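PDB 1GU2: cytochrome c'' from Methylophilus methylotrophus, which binds a covalently attached heme c and probably carries electrons, with heme reduction apparently coupled to proton transfer. Local coordinates for residues E6-K11 with D86-E91. Numbering follows the deposited sequence.
With HEC (heme c), chain C.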
loop_
_atom_site.group_PDB
_atom_site.type_symbol
_atom_site.label_atom_id
_atom_site.label_comp_id
_atom_site.label_asym_id
_atom_site.label_seq_id
_atom_site.Cartn_x
_atom_site.Cartn_y
_atom_site.Cartn_z
ATOM N N GLU A 6 9.558 1.150 7.524
ATOM C CA GLU A 6 9.709 2.473 8.090
ATOM C C GLU A 6 10.704 3.315 7.284
ATOM O O GLU A 6 10.464 4.494 7.013
ATOM C CB GLU A 6 10.139 2.358 9.563
ATOM C CG GLU A 6 10.188 3.688 10.278
ATOM C CD GLU A 6 10.762 3.639 11.676
ATOM O OE1 GLU A 6 11.319 4.682 12.144
ATOM O OE2 GLU A 6 10.620 2.604 12.356
ATOM N N LYS A 7 11.847 2.744 6.918
ATOM C CA LYS A 7 12.816 3.510 6.136
ATOM C C LYS A 7 12.260 3.927 4.778
ATOM O O LYS A 7 12.588 5.011 4.273
ATOM C CB LYS A 7 14.091 2.674 6.002
ATOM C CG LYS A 7 14.886 2.513 7.306
ATOM C CD LYS A 7 16.239 1.852 7.079
ATOM C CE LYS A 7 16.073 0.435 6.520
ATOM N NZ LYS A 7 17.437 -0.105 6.169
ATOM N N LEU A 8 11.415 3.104 4.158
ATOM C CA LEU A 8 10.775 3.468 2.881
ATOM C C LEU A 8 9.844 4.651 3.071
ATOM O O LEU A 8 9.732 5.497 2.154
ATOM C CB LEU A 8 10.048 2.296 2.256
ATOM C CG LEU A 8 10.948 1.234 1.595
ATOM C CD1 LEU A 8 10.084 0.026 1.253
ATOM C CD2 LEU A 8 11.659 1.740 0.369
ATOM N N VAL A 9 9.176 4.784 4.199
ATOM C CA VAL A 9 8.320 5.975 4.390
ATOM C C VAL A 9 9.146 7.241 4.287
ATOM O O VAL A 9 8.760 8.196 3.632
ATOM C CB VAL A 9 7.616 5.892 5.762
ATOM C CG1 VAL A 9 6.828 7.184 6.076
ATOM C CG2 VAL A 9 6.666 4.735 5.838
ATOM N N TYR A 10 10.359 7.296 4.913
ATOM C CA TYR A 10 11.181 8.506 4.780
ATOM C C TYR A 10 11.633 8.755 3.359
ATOM O O TYR A 10 11.621 9.879 2.868
ATOM C CB TYR A 10 12.451 8.517 5.641
ATOM C CG TYR A 10 12.087 8.222 7.074
ATOM C CD1 TYR A 10 12.478 6.974 7.562
ATOM C CD2 TYR A 10 11.401 9.122 7.884
ATOM C CE1 TYR A 10 12.182 6.616 8.863
ATOM C CE2 TYR A 10 11.118 8.740 9.190
ATOM C CZ TYR A 10 11.514 7.505 9.673
ATOM O OH TYR A 10 11.211 7.141 10.981
ATOM N N LYS A 11 12.049 7.685 2.691
ATOM C CA LYS A 11 12.508 7.796 1.312
ATOM C C LYS A 11 11.424 8.397 0.435
ATOM O O LYS A 11 11.633 9.390 -0.278
ATOM C CB LYS A 11 12.964 6.433 0.765
ATOM C CG LYS A 11 13.425 6.493 -0.664
ATOM C CD LYS A 11 13.929 5.171 -1.202
ATOM C CE LYS A 11 14.200 5.276 -2.698
ATOM N NZ LYS A 11 14.883 3.995 -3.155
ATOM N N ASP A 86 15.788 -5.317 -2.059
ATOM C CA ASP A 86 16.331 -5.101 -3.409
ATOM C C ASP A 86 15.231 -5.170 -4.479
ATOM O O ASP A 86 15.417 -4.625 -5.584
ATOM C CB ASP A 86 17.449 -6.067 -3.709
ATOM C CG ASP A 86 18.722 -5.815 -2.902
ATOM O OD1 ASP A 86 19.486 -4.886 -3.276
ATOM O OD2 ASP A 86 18.908 -6.548 -1.920
ATOM N N LYS A 87 14.100 -5.803 -4.171
ATOM C CA LYS A 87 13.085 -5.977 -5.175
ATOM C C LYS A 87 11.796 -5.262 -4.869
ATOM O O LYS A 87 11.009 -5.040 -5.783
ATOM C CB LYS A 87 12.774 -7.484 -5.245
ATOM C CG LYS A 87 13.772 -8.381 -5.930
ATOM C CD LYS A 87 13.355 -9.826 -5.677
ATOM C CE LYS A 87 14.413 -10.641 -4.971
ATOM N NZ LYS A 87 15.826 -10.133 -5.051
ATOM N N VAL A 88 11.506 -4.925 -3.605
ATOM C CA VAL A 88 10.129 -4.569 -3.280
ATOM C C VAL A 88 9.729 -3.235 -3.878
ATOM O O VAL A 88 8.578 -3.007 -4.192
ATOM C CB VAL A 88 9.913 -4.598 -1.758
ATOM C CG1 VAL A 88 10.695 -3.458 -1.085
ATOM C CG2 VAL A 88 8.421 -4.543 -1.435
ATOM N N GLU A 89 10.648 -2.281 -4.050
ATOM C CA GLU A 89 10.277 -1.006 -4.671
ATOM C C GLU A 89 9.858 -1.215 -6.111
ATOM O O GLU A 89 8.857 -0.652 -6.550
ATOM C CB GLU A 89 11.409 0.007 -4.552
ATOM C CG GLU A 89 11.749 0.333 -3.105
ATOM C CD GLU A 89 12.771 1.425 -3.027
ATOM O OE1 GLU A 89 13.951 1.054 -2.771
ATOM O OE2 GLU A 89 12.376 2.565 -3.252
ATOM N N ASP A 90 10.605 -2.020 -6.866
ATOM C CA ASP A 90 10.230 -2.333 -8.243
ATOM C C ASP A 90 8.932 -3.104 -8.260
ATOM O O ASP A 90 8.078 -2.901 -9.130
ATOM C CB ASP A 90 11.393 -3.132 -8.862
ATOM C CG ASP A 90 12.703 -2.401 -8.979
ATOM O OD1 ASP A 90 12.662 -1.147 -9.090
ATOM O OD2 ASP A 90 13.797 -3.065 -8.985
ATOM N N GLU A 91 8.752 -4.036 -7.331
ATOM C CA GLU A 91 7.501 -4.829 -7.325
ATOM C C GLU A 91 6.302 -3.949 -7.028
ATOM O O GLU A 91 5.230 -4.160 -7.607
ATOM C CB GLU A 91 7.617 -5.995 -6.317
ATOM C CG GLU A 91 8.684 -6.972 -6.719
ATOM C CD GLU A 91 8.375 -7.869 -7.907
ATOM O OE1 GLU A 91 7.187 -8.019 -8.288
ATOM O OE2 GLU A 91 9.367 -8.429 -8.451
HETATM FE FE HEC C . -2.191 -5.672 -3.949
HETATM C CHA HEC C . 0.571 -7.606 -3.356
HETATM C CHB HEC C . -0.733 -3.099 -2.247
HETATM C CHC HEC C . -4.734 -3.602 -4.976
HETATM C CHD HEC C . -3.787 -8.375 -5.334
HETATM N NA HEC C . -0.476 -5.417 -2.944
HETATM C C1A HEC C . 0.579 -6.335 -2.808
HETATM C C2A HEC C . 1.644 -5.743 -2.047
HETATM C C3A HEC C . 1.258 -4.505 -1.696
HETATM C C4A HEC C . -0.040 -4.282 -2.284
HETATM C CMA HEC C . 2.041 -3.455 -0.867
HETATM C CAA HEC C . 2.972 -6.441 -1.709
HETATM C CBA HEC C . 4.073 -6.142 -2.743
HETATM C CGA HEC C . 5.351 -6.839 -2.425
HETATM O O1A HEC C . 6.089 -7.186 -3.373
HETATM O O2A HEC C . 5.674 -7.069 -1.248
HETATM N NB HEC C . -2.627 -3.731 -3.676
HETATM C C1B HEC C . -1.898 -2.817 -2.968
HETATM C C2B HEC C . -2.499 -1.497 -3.115
HETATM C C3B HEC C . -3.603 -1.636 -3.903
HETATM C C4B HEC C . -3.693 -3.042 -4.228
HETATM C CMB HEC C . -1.964 -0.195 -2.495
HETATM C CAB HEC C . -4.621 -0.570 -4.369
HETATM C CBB HEC C . -3.943 0.543 -5.165
HETATM N NC HEC C . -3.912 -5.941 -4.939
HETATM C C1C HEC C . -4.857 -4.958 -5.238
HETATM C C2C HEC C . -6.019 -5.575 -5.839
HETATM C C3C HEC C . -5.772 -6.916 -5.923
HETATM C C4C HEC C . -4.464 -7.147 -5.377
HETATM C CMC HEC C . -7.276 -4.765 -6.217
HETATM C CAC HEC C . -6.682 -8.056 -6.383
HETATM C CBC HEC C . -7.175 -7.889 -7.816
HETATM N ND HEC C . -1.707 -7.578 -4.267
HETATM C C1D HEC C . -2.497 -8.552 -4.895
HETATM C C2D HEC C . -1.722 -9.744 -5.115
HETATM C C3D HEC C . -0.440 -9.470 -4.729
HETATM C C4D HEC C . -0.460 -8.176 -4.085
HETATM C CMD HEC C . -2.252 -11.054 -5.725
HETATM C CAD HEC C . 0.799 -10.365 -4.994
HETATM C CBD HEC C . 0.864 -11.596 -4.055
HETATM C CGD HEC C . 1.609 -11.343 -2.761
HETATM O O1D HEC C . 1.412 -12.077 -1.749
HETATM O O2D HEC C . 2.451 -10.407 -2.716
#
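Lys11 and Glu89 join two helices of this c-type cytochrome, the N-terminal helix 2-19 and helix 85-100, which also carries the axial heme ligand His95. The local axes are 12.5 Å apart at closest approach and cross at -52°, so the backbones stay well separated and side chains make the contact.

The polar part is a salt bridge. Lys11 reaches it with CG anti to the backbone N (chi1 179°) and every later torsion extended, while the extended Glu89 approaches from the opposite direction. Lys11 NZ lies 2.9 Å from Glu89 OE2, whose syn lone pair receives the hydrogen bond; a second, weak bond runs to Glu89 OE1 at 3.1 Å. One ammonium group thus faces both carboxylate oxygens. With Glu89 cut back to an alanine, the Lys11 ammonium would probably lose this counter-charge and Leu8 CD2 its packing on CG and CD.

The apolar part is formed by Leu8 against Glu89 and Val88. Leu8 CD2 rests on the outer part of Glu89, 3.7 Å from CG and 3.6 Å from the carboxylate carbon CD, so the same side chain serves both kinds of interaction. The other branch, Leu8 CD1, meets Val88 CG1 at 4.2 Å, a looser touch. Phe82 borders both Leu8 and Val88, and Ile113 of helix 106-118 also packs on Leu8, extending the apolar cluster to a third helix.

Val88 links this interface to the heme pocket: its two methyls divide the work, CG1 meeting Leu8 while CG2 lies 3.7 Å from the heme propionate oxygen O2A.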